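Local coordinates for protein pseudopodium-enriched atypical kinase 1 (Homo sapiens, PDB 6BHC) that is a pseudokinase with an unusual catalytic cleft that shows a novel mode of kinase-fold dimerisation and probably works in signalling, possibly with little or no phosphotransfer of its own, at residues Gly283-Ile286 / Tyr287-Leu290; His291-Pro295 / Phe296-Pro300; Pro335-Ser338 / Glu339-Leu342. The protein carries 1 engineered substitution. One frame throughout, in Å; residues are numbered along the deposited sequence.

Contact 1. Residues Gly283-Ile286 / Tyr287-Leu290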
ATOM      1  N   GLY A 283     -26.500 -19.206  17.933  1.00 19.98           N
ATOM      2  CA  GLY A 283     -26.993 -18.391  19.030  1.00 18.25           C
ATOM      3  C   GLY A 283     -26.619 -18.946  20.389  1.00 21.49           C
ATOM      4  O   GLY A 283     -26.362 -18.185  21.327  1.00 23.34           O
ATOM      5  N   ILE A 284     -26.586 -20.273  20.518  1.00 19.57           N
ATOM      6  CA  ILE A 284     -26.126 -20.889  21.759  1.00 20.17           C
ATOM      7  C   ILE A 284     -24.642 -20.624  21.969  1.00 27.13           C
ATOM      8  O   ILE A 284     -24.192 -20.389  23.097  1.00 40.35           O
ATOM      9  CB  ILE A 284     -26.437 -22.398  21.747  1.00 26.80           C
ATOM     10  CG1 ILE A 284     -27.948 -22.632  21.727  1.00 22.84           C
ATOM     11  CG2 ILE A 284     -25.801 -23.094  22.943  1.00 26.07           C
ATOM     12  CD1 ILE A 284     -28.338 -24.091  21.755  1.00 29.65           C
ATOM     13  N   LEU A 285     -23.859 -20.646  20.886  1.00 27.92           N
ATOM     14  CA  LEU A 285     -22.421 -20.429  21.007  1.00 25.84           C
ATOM     15  C   LEU A 285     -22.100 -19.032  21.520  1.00 31.37           C
ATOM     16  O   LEU A 285     -21.083 -18.841  22.195  1.00 32.90           O
ATOM     17  CB  LEU A 285     -21.736 -20.662  19.661  1.00 22.54           C
ATOM     18  CG  LEU A 285     -21.803 -22.078  19.091  1.00 26.51           C
ATOM     19  CD1 LEU A 285     -21.000 -22.159  17.803  1.00 22.13           C
ATOM     20  CD2 LEU A 285     -21.304 -23.093  20.105  1.00 29.90           C
ATOM     21  N   ILE A 286     -22.946 -18.046  21.209  1.00 23.59           N
ATOM     22  CA  ILE A 286     -22.702 -16.685  21.677  1.00 20.10           C
ATOM     23  C   ILE A 286     -22.710 -16.635  23.197  1.00 22.25           C
ATOM     24  O   ILE A 286     -21.846 -16.004  23.818  1.00 31.65           O
ATOM     25  CB  ILE A 286     -23.735 -15.716  21.073  1.00 20.59           C
ATOM     26  CG1 ILE A 286     -23.543 -15.607  19.561  1.00 16.48           C
ATOM     27  CG2 ILE A 286     -23.631 -14.347  21.733  1.00 17.79           C
ATOM     28  CD1 ILE A 286     -24.479 -14.621  18.901  1.00 20.60           C
ATOM     29  N   TYR A 287     -23.682 -17.302  23.820  1.00 18.77           N
ATOM     30  CA  TYR A 287     -23.719 -17.364  25.277  1.00 19.06           C
ATOM     31  C   TYR A 287     -22.494 -18.079  25.833  1.00 22.34           C
ATOM     32  O   TYR A 287     -21.885 -17.617  26.806  1.00 24.64           O
ATOM     33  CB  TYR A 287     -24.999 -18.062  25.736  1.00 19.49           C
ATOM     34  CG  TYR A 287     -26.228 -17.179  25.749  1.00 26.95           C
ATOM     35  CD1 TYR A 287     -26.928 -16.902  24.579  1.00 25.74           C
ATOM     36  CD2 TYR A 287     -26.697 -16.634  26.938  1.00 27.61           C
ATOM     37  CE1 TYR A 287     -28.057 -16.099  24.595  1.00 24.48           C
ATOM     38  CE2 TYR A 287     -27.822 -15.833  26.963  1.00 28.33           C
ATOM     39  CZ  TYR A 287     -28.498 -15.569  25.791  1.00 28.47           C
ATOM     40  OH  TYR A 287     -29.617 -14.771  25.824  1.00 31.73           O
ATOM     41  N   GLU A 288     -22.113 -19.205  25.225  1.00 19.17           N
ATOM     42  CA  GLU A 288     -21.006 -19.997  25.753  1.00 25.56           C
ATOM     43  C   GLU A 288     -19.675 -19.269  25.602  1.00 24.09           C
ATOM     44  O   GLU A 288     -18.841 -19.300  26.515  1.00 26.68           O
ATOM     45  CB  GLU A 288     -20.965 -21.359  25.059  1.00 23.64           C
ATOM     46  CG  GLU A 288     -22.181 -22.226  25.363  1.00 39.11           C
ATOM     47  CD  GLU A 288     -22.132 -23.582  24.681  1.00 43.41           C
ATOM     48  OE1 GLU A 288     -21.616 -23.666  23.547  1.00 45.20           O
ATOM     49  OE2 GLU A 288     -22.611 -24.565  25.284  1.00 49.69           O
ATOM     50  N   MET A 289     -19.457 -18.608  24.463  1.00 20.36           N
ATOM     51  CA  MET A 289     -18.236 -17.831  24.278  1.00 22.97           C
ATOM     52  C   MET A 289     -18.150 -16.653  25.238  1.00 32.49           C
ATOM     53  O   MET A 289     -17.044 -16.181  25.525  1.00 31.95           O
ATOM     54  CB  MET A 289     -18.137 -17.340  22.835  1.00 28.07           C
ATOM     55  CG  MET A 289     -17.950 -18.459  21.827  1.00 42.39           C
ATOM     56  SD  MET A 289     -17.687 -17.856  20.151  1.00 38.71           S
ATOM     57  CE  MET A 289     -16.102 -17.042  20.331  1.00 42.52           C
ATOM     58  N   LEU A 290     -19.285 -16.167  25.740  1.00 21.68           N
ATOM     59  CA  LEU A 290     -19.303 -15.127  26.757  1.00 27.51           C
ATOM     60  C   LEU A 290     -19.305 -15.699  28.171  1.00 26.16           C
ATOM     61  O   LEU A 290     -19.728 -15.011  29.108  1.00 29.83           O
ATOM     62  CB  LEU A 290     -20.509 -14.211  26.550  1.00 17.15           C
ATOM     63  CG  LEU A 290     -20.486 -13.436  25.233  1.00 26.26           C
ATOM     64  CD1 LEU A 290     -21.742 -12.595  25.084  1.00 25.27           C
ATOM     65  CD2 LEU A 290     -19.237 -12.570  25.138  1.00 25.95           C
TER
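Glu-288 lying along Ile-284 and crossing Leu-285 marks this as a local contact between successive turns of one helix, 277-289, buried in the helical lobe of the kinase fold. The backbone sets the spacing. Glu-288 N donates to Ile-284 O at 3.2 Å, and Met-289 N to Leu-285 O at 2.8 Å with a nearly straight N-H...O angle of 168°. A less straight bond, from Leu-290 N to Ile-286 O, comes where the helix gives out, for Leu-290 is the first residue to leave helical geometry.

The side chains then fall one turn apart. With CG anti to its carbonyl carbon (chi1 -65°) and the chain extended beyond, Glu-288 points the same way as Ile-284, and its CD lies 4.1 Å from Ile-284 CG2. Its OE1 lies 3.5 Å from Leu-285 CD2, while OE2 makes a salt bridge with Arg-263. The long aliphatic stem of a glutamate suits this place, carrying a charge past two apolar neighbours. Cut back to an alanine, this position would probably leave Arg-263 without its carboxylate mate and the flank of Ile-284 less covered. Farther on, Ile-286 CG2 meets Leu-290 CD1 at 4.2 Å, two branched apolar chains that also face other buried parts of the lobe.

Gly-283 O approaches the edge of the Tyr-287 ring in its plane, 3.5 Å from CD1. The hydroxyl of Tyr-287 is satisfied by Pro-313 O and Gln-326. Leu-285, Ile-286 and Met-289 pack on helix 173-194, and Ile-286 and Tyr-287 on helix 322-332. By sequence and position this is the central helix F of protein kinases, the apolar axis around which the helical lobe is built.

Contact 2. Residues His291-Pro295 / Phe296-Pro300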
ATOM      1  N   HIS A 291     -18.849 -16.942  28.335  1.00 21.76           N
ATOM      2  CA  HIS A 291     -18.740 -17.598  29.639  1.00 25.53           C
ATOM      3  C   HIS A 291     -20.090 -17.701  30.339  1.00 24.49           C
ATOM      4  O   HIS A 291     -20.179 -17.628  31.567  1.00 27.73           O
ATOM      5  CB  HIS A 291     -17.715 -16.890  30.527  1.00 22.55           C
ATOM      6  CG  HIS A 291     -16.328 -16.906  29.966  1.00 26.12           C
ATOM      7  ND1 HIS A 291     -15.772 -15.823  29.322  1.00 26.21           N
ATOM      8  CD2 HIS A 291     -15.393 -17.886  29.929  1.00 25.59           C
ATOM      9  CE1 HIS A 291     -14.549 -16.128  28.924  1.00 21.63           C
ATOM     10  NE2 HIS A 291     -14.295 -17.375  29.279  1.00 27.66           N
ATOM     11  N   LEU A 292     -21.148 -17.881  29.562  1.00 26.36           N
ATOM     12  CA  LEU A 292     -22.475 -18.135  30.086  1.00 35.98           C
ATOM     13  C   LEU A 292     -22.912 -19.550  29.724  1.00 33.47           C
ATOM     14  O   LEU A 292     -22.463 -20.101  28.715  1.00 40.55           O
ATOM     15  CB  LEU A 292     -23.492 -17.131  29.530  1.00 35.10           C
ATOM     16  CG  LEU A 292     -23.157 -15.652  29.732  1.00 31.62           C
ATOM     17  CD1 LEU A 292     -24.157 -14.774  28.996  1.00 34.46           C
ATOM     18  CD2 LEU A 292     -23.123 -15.312  31.213  1.00 26.35           C
ATOM     19  N   PRO A 293     -23.773 -20.171  30.523  1.00 38.46           N
ATOM     20  CA  PRO A 293     -24.248 -21.513  30.176  1.00 38.67           C
ATOM     21  C   PRO A 293     -25.161 -21.479  28.960  1.00 33.36           C
ATOM     22  O   PRO A 293     -25.650 -20.428  28.538  1.00 27.51           O
ATOM     23  CB  PRO A 293     -25.008 -21.960  31.430  1.00 41.43           C
ATOM     24  CG  PRO A 293     -25.422 -20.691  32.088  1.00 45.24           C
ATOM     25  CD  PRO A 293     -24.327 -19.701  31.804  1.00 44.88           C
ATOM     26  N   ASN A 294     -25.364 -22.660  28.385  1.00 37.26           N
ATOM     27  CA  ASN A 294     -26.361 -22.856  27.348  1.00 30.61           C
ATOM     28  C   ASN A 294     -27.717 -22.370  27.857  1.00 28.89           C
ATOM     29  O   ASN A 294     -28.194 -22.861  28.891  1.00 36.71           O
ATOM     30  CB  ASN A 294     -26.420 -24.336  26.966  1.00 38.89           C
ATOM     31  CG  ASN A 294     -27.428 -24.633  25.862  1.00 38.92           C
ATOM     32  OD1 ASN A 294     -28.061 -23.736  25.309  1.00 32.34           O
ATOM     33  ND2 ASN A 294     -27.569 -25.912  25.531  1.00 39.44           N
ATOM     34  N   PRO A 295     -28.350 -21.404  27.185  1.00 30.93           N
ATOM     35  CA  PRO A 295     -29.616 -20.848  27.699  1.00 33.55           C
ATOM     36  C   PRO A 295     -30.683 -21.890  27.968  1.00 41.16           C
ATOM     37  O   PRO A 295     -31.528 -21.691  28.851  1.00 48.37           O
ATOM     38  CB  PRO A 295     -30.047 -19.886  26.583  1.00 32.17           C
ATOM     39  CG  PRO A 295     -28.789 -19.519  25.893  1.00 31.64           C
ATOM     40  CD  PRO A 295     -27.896 -20.718  25.964  1.00 23.79           C
ATOM     41  N   PHE A 296     -30.672 -22.998  27.232  1.00 35.58           N
ATOM     42  CA  PHE A 296     -31.632 -24.073  27.424  1.00 40.85           C
ATOM     43  C   PHE A 296     -31.159 -25.096  28.447  1.00 55.13           C
ATOM     44  O   PHE A 296     -31.829 -26.115  28.646  1.00 59.80           O
ATOM     45  CB  PHE A 296     -31.935 -24.734  26.079  1.00 35.97           C
ATOM     46  CG  PHE A 296     -32.355 -23.753  25.021  1.00 35.69           C
ATOM     47  CD1 PHE A 296     -33.682 -23.380  24.892  1.00 31.14           C
ATOM     48  CD2 PHE A 296     -31.417 -23.181  24.175  1.00 29.03           C
ATOM     49  CE1 PHE A 296     -34.070 -22.469  23.931  1.00 39.42           C
ATOM     50  CE2 PHE A 296     -31.797 -22.267  23.212  1.00 31.82           C
ATOM     51  CZ  PHE A 296     -33.125 -21.909  23.089  1.00 42.01           C
ATOM     52  N   ASP A 297     -30.019 -24.844  29.090  1.00 58.46           N
ATOM     53  CA  ASP A 297     -29.618 -25.554  30.298  1.00 66.95           C
ATOM     54  C   ASP A 297     -29.801 -24.722  31.558  1.00 73.39           C
ATOM     55  O   ASP A 297     -30.051 -25.286  32.628  1.00 69.94           O
ATOM     56  CB  ASP A 297     -28.155 -25.998  30.204  1.00 64.96           C
ATOM     57  CG  ASP A 297     -27.955 -27.152  29.246  1.00 68.60           C
ATOM     58  OD1 ASP A 297     -28.837 -28.032  29.176  1.00 76.97           O
ATOM     59  OD2 ASP A 297     -26.908 -27.179  28.564  1.00 67.76           O
ATOM     60  N   GLU A 298     -29.675 -23.395  31.457  1.00 73.38           N
ATOM     61  CA  GLU A 298     -29.931 -22.536  32.609  1.00 77.26           C
ATOM     62  C   GLU A 298     -31.425 -22.396  32.870  1.00 71.53           C
ATOM     63  O   GLU A 298     -31.862 -22.374  34.028  1.00 75.26           O
ATOM     64  CB  GLU A 298     -29.289 -21.166  32.391  1.00 82.22           C
ATOM     65  CG  GLU A 298     -29.566 -20.152  33.490  1.00 85.84           C
ATOM     66  CD  GLU A 298     -28.914 -18.812  33.219  1.00 83.64           C
ATOM     67  OE1 GLU A 298     -28.282 -18.666  32.152  1.00 86.49           O
ATOM     68  OE2 GLU A 298     -29.032 -17.909  34.073  1.00 82.77           O
ATOM     69  N   ASN A 299     -32.225 -22.306  31.806  1.00 66.44           N
ATOM     70  CA  ASN A 299     -33.683 -22.248  31.891  1.00 59.51           C
ATOM     71  C   ASN A 299     -34.238 -23.428  31.099  1.00 58.13           C
ATOM     72  O   ASN A 299     -34.705 -23.262  29.961  1.00 52.38           O
ATOM     73  CB  ASN A 299     -34.217 -20.917  31.362  1.00 60.19           C
ATOM     74  CG  ASN A 299     -35.588 -20.578  31.908  1.00 72.03           C
ATOM     75  OD1 ASN A 299     -36.365 -21.463  32.266  1.00 81.07           O
ATOM     76  ND2 ASN A 299     -35.891 -19.286  31.977  1.00 70.50           N
ATOM     77  N   PRO A 300     -34.213 -24.639  31.673  1.00 65.39           N
ATOM     78  CA  PRO A 300     -34.570 -25.835  30.895  1.00 75.57           C
ATOM     79  C   PRO A 300     -36.066 -25.999  30.667  1.00 88.74           C
ATOM     80  O   PRO A 300     -36.562 -27.128  30.596  1.00 98.73           O
ATOM     81  CB  PRO A 300     -34.018 -26.988  31.748  1.00 73.33           C
ATOM     82  CG  PRO A 300     -33.149 -26.342  32.802  1.00 70.50           C
ATOM     83  CD  PRO A 300     -33.730 -24.986  33.017  1.00 66.13           C
TER
HETATM   84  O   HOH W   1     -27.398 -18.561  29.897  1.00 38.91           O
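Phe-296, the first residue of its segment, meets Asn-294 in two ways. Its backbone N makes a weak bond of 3.3 Å to Asn-294 OD1, and the same oxygen lies at the edge of the phenyl ring, 3.6 Å from CD2. Asn-294 can serve both because its CG stands anti to the backbone N (chi1 -179°), which brings the amide round to the start of the helix, its plane 74° from the ring. The ring goes on to meet Phe-280 and, by a cation-pi contact, Lys-303.

Asp-297 follows. Its N donates 2.7 Å to Asn-294 O, from well above the carbonyl plane, while its OD2 takes a weak bond of 3.4 Å from Asn-294 ND2, whose other weak acceptor is Ser-262 O. Asn-294 is the N-cap of the short helix 295-298, its OD1 taking the weak capping bond from Phe-296 N, a role that suits a short polar side chain, and Pro-295 suits the first turn, where a backbone N-H has no helical acceptor. This helix comes just after helix 277-289, which is closed by a Schellman motif with His-291 at C-prime, in the loop that leads from helix F towards helix G in kinases.

Glu-298 N is the second donor to Asn-294 O, at 3.0 Å and almost in line with the carbonyl bond. Its CB packs 3.9 Å from Pro-293 CG; the end of the chain is poorly ordered, and the approach of OE1 to the same ring is uncertain. Asn-299 leaves helical geometry, its N still bonded to Pro-295 O at 3.1 Å.

Contact 3. Residues Pro335-Ser338 / Glu339-Leu342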
ATOM      1  N   PRO A 335     -37.640 -18.948  18.158  1.00 38.30           N
ATOM      2  CA  PRO A 335     -38.212 -20.296  18.009  1.00 35.75           C
ATOM      3  C   PRO A 335     -38.929 -20.516  16.689  1.00 40.23           C
ATOM      4  O   PRO A 335     -39.188 -21.673  16.333  1.00 40.61           O
ATOM      5  CB  PRO A 335     -39.181 -20.400  19.194  1.00 38.04           C
ATOM      6  CG  PRO A 335     -39.519 -18.985  19.534  1.00 33.98           C
ATOM      7  CD  PRO A 335     -38.285 -18.184  19.239  1.00 32.01           C
ATOM      8  N   ASN A 336     -39.255 -19.455  15.950  1.00 40.77           N
ATOM      9  CA  ASN A 336     -39.906 -19.597  14.657  1.00 47.07           C
ATOM     10  C   ASN A 336     -38.858 -19.562  13.559  1.00 38.85           C
ATOM     11  O   ASN A 336     -38.190 -18.529  13.391  1.00 29.55           O
ATOM     12  CB  ASN A 336     -40.930 -18.488  14.445  1.00 56.32           C
ATOM     13  CG  ASN A 336     -41.678 -18.630  13.134  1.00 67.06           C
ATOM     14  OD1 ASN A 336     -41.741 -19.714  12.554  1.00 68.66           O
ATOM     15  ND2 ASN A 336     -42.252 -17.532  12.659  1.00 77.81           N
ATOM     16  N   PRO A 337     -38.678 -20.644  12.795  1.00 40.74           N
ATOM     17  CA  PRO A 337     -37.616 -20.645  11.771  1.00 39.72           C
ATOM     18  C   PRO A 337     -37.801 -19.582  10.703  1.00 48.94           C
ATOM     19  O   PRO A 337     -36.808 -19.029  10.211  1.00 44.20           O
ATOM     20  CB  PRO A 337     -37.702 -22.061  11.183  1.00 41.33           C
ATOM     21  CG  PRO A 337     -38.425 -22.870  12.209  1.00 43.56           C
ATOM     22  CD  PRO A 337     -39.383 -21.933  12.868  1.00 43.57           C
ATOM     23  N   SER A 338     -39.047 -19.275  10.332  1.00 53.94           N
ATOM     24  CA  SER A 338     -39.286 -18.282   9.288  1.00 55.90           C
ATOM     25  C   SER A 338     -38.892 -16.880   9.733  1.00 51.53           C
ATOM     26  O   SER A 338     -38.568 -16.036   8.890  1.00 54.03           O
ATOM     27  CB  SER A 338     -40.754 -18.309   8.863  1.00 63.21           C
ATOM     28  OG  SER A 338     -41.605 -17.996   9.952  1.00 74.77           O
ATOM     29  N   GLU A 339     -38.914 -16.610  11.039  1.00 52.04           N
ATOM     30  CA  GLU A 339     -38.479 -15.329  11.578  1.00 47.57           C
ATOM     31  C   GLU A 339     -37.028 -15.339  12.045  1.00 46.81           C
ATOM     32  O   GLU A 339     -36.459 -14.266  12.265  1.00 47.96           O
ATOM     33  CB  GLU A 339     -39.387 -14.903  12.740  1.00 55.65           C
ATOM     34  CG  GLU A 339     -40.806 -14.531  12.324  1.00 70.42           C
ATOM     35  CD  GLU A 339     -40.928 -13.090  11.855  1.00 82.54           C
ATOM     36  OE1 GLU A 339     -41.965 -12.458  12.152  1.00 85.80           O
ATOM     37  OE2 GLU A 339     -39.994 -12.585  11.199  1.00 86.33           O
ATOM     38  N   ARG A 340     -36.425 -16.514  12.202  1.00 35.84           N
ATOM     39  CA  ARG A 340     -35.019 -16.598  12.575  1.00 35.40           C
ATOM     40  C   ARG A 340     -34.153 -16.019  11.462  1.00 30.64           C
ATOM     41  O   ARG A 340     -34.320 -16.368  10.289  1.00 36.98           O
ATOM     42  CB  ARG A 340     -34.639 -18.053  12.853  1.00 28.57           C
ATOM     43  CG  ARG A 340     -33.269 -18.259  13.480  1.00 27.55           C
ATOM     44  CD  ARG A 340     -33.043 -19.737  13.757  1.00 23.82           C
ATOM     45  NE  ARG A 340     -34.186 -20.324  14.451  1.00 25.32           N
ATOM     46  CZ  ARG A 340     -34.473 -21.623  14.466  1.00 29.78           C
ATOM     47  NH1 ARG A 340     -33.698 -22.485  13.822  1.00 31.82           N
ATOM     48  NH2 ARG A 340     -35.539 -22.058  15.121  1.00 28.88           N
ATOM     49  N   ILE A 341     -33.231 -15.124  11.829  1.00 29.50           N
ATOM     50  CA  ILE A 341     -32.438 -14.433  10.819  1.00 29.50           C
ATOM     51  C   ILE A 341     -31.500 -15.411  10.117  1.00 30.76           C
ATOM     52  O   ILE A 341     -31.162 -16.485  10.630  1.00 24.69           O
ATOM     53  CB  ILE A 341     -31.651 -13.263  11.431  1.00 26.96           C
ATOM     54  CG1 ILE A 341     -30.618 -13.781  12.433  1.00 38.13           C
ATOM     55  CG2 ILE A 341     -32.598 -12.264  12.081  1.00 31.27           C
ATOM     56  CD1 ILE A 341     -29.623 -12.726  12.879  1.00 46.58           C
ATOM     57  N   LEU A 342     -31.077 -15.022   8.918  1.00 25.15           N
ATOM     58  CA  LEU A 342     -30.146 -15.809   8.127  1.00 30.99           C
ATOM     59  C   LEU A 342     -28.715 -15.588   8.607  1.00 31.25           C
ATOM     60  O   LEU A 342     -28.392 -14.579   9.240  1.00 27.98           O
ATOM     61  CB  LEU A 342     -30.265 -15.447   6.646  1.00 29.98           C
ATOM     62  CG  LEU A 342     -31.554 -15.866   5.939  1.00 38.16           C
ATOM     63  CD1 LEU A 342     -31.683 -15.166   4.595  1.00 42.55           C
ATOM     64  CD2 LEU A 342     -31.586 -17.372   5.760  1.00 38.13           C
TER
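A tight turn in the loop between helices 322-332 and 343-354, where protein kinases carry a conserved arginine, joins Asn-336 to Glu-339 and Arg-340. Arg-340 N donates 2.9 Å to Asn-336 O, close to the line of that carbonyl, and Glu-339 N reaches the same oxygen by a weak bond. Pro-337, Ser-338 and Glu-339 lie within the turn, all in roughly helical geometry; proline fits the first place, its ring fixing phi near the value needed.

Asn-336 ND2 crosses over to Glu-339 CG at 3.3 Å, the amide and carboxylate planes perpendicular, and also bonds weakly to Ser-338 OG. Arg-340 folds back by a bend at chi3 (-49°), so that Pro-337 CA sits over one face of its guanidinium, 4.1 Å above the plane and towards the rim. The buried group is well satisfied: NE by Asn-334 O, NH1 by Lys-276 O, and NH2 by a salt bridge to Glu-267. By sequence and position, that pair probably corresponds to the Ala-Pro-Glu motif glutamate and its arginine in other kinases. The turn therefore rests against helix 266-270 and, through Arg-340, helix 277-289, while Ile-341 packs on helix 322-332.

How the contacts relate
Contacts 1 and 2 are neighbours in sequence and in space, their centres 9 Å apart. Tyr-287 joins them: its O probably accepts from Leu-292 N at 2.9 Å, and its CD1 packs 3.5 Å from Pro-295 CG. Ile-284 CG2 likewise lies against Asn-294 OD1. Contact 3 stands off, its centre about 18 Å from that of contact 1 and about 20 Å from that of contact 2, with nearest atoms about 8 and 7 Å away. Phe-280 bridges the gap, since it meets both the ring of Phe-296 and the side chain of Arg-340. All three belong to the helical lobe of the kinase fold.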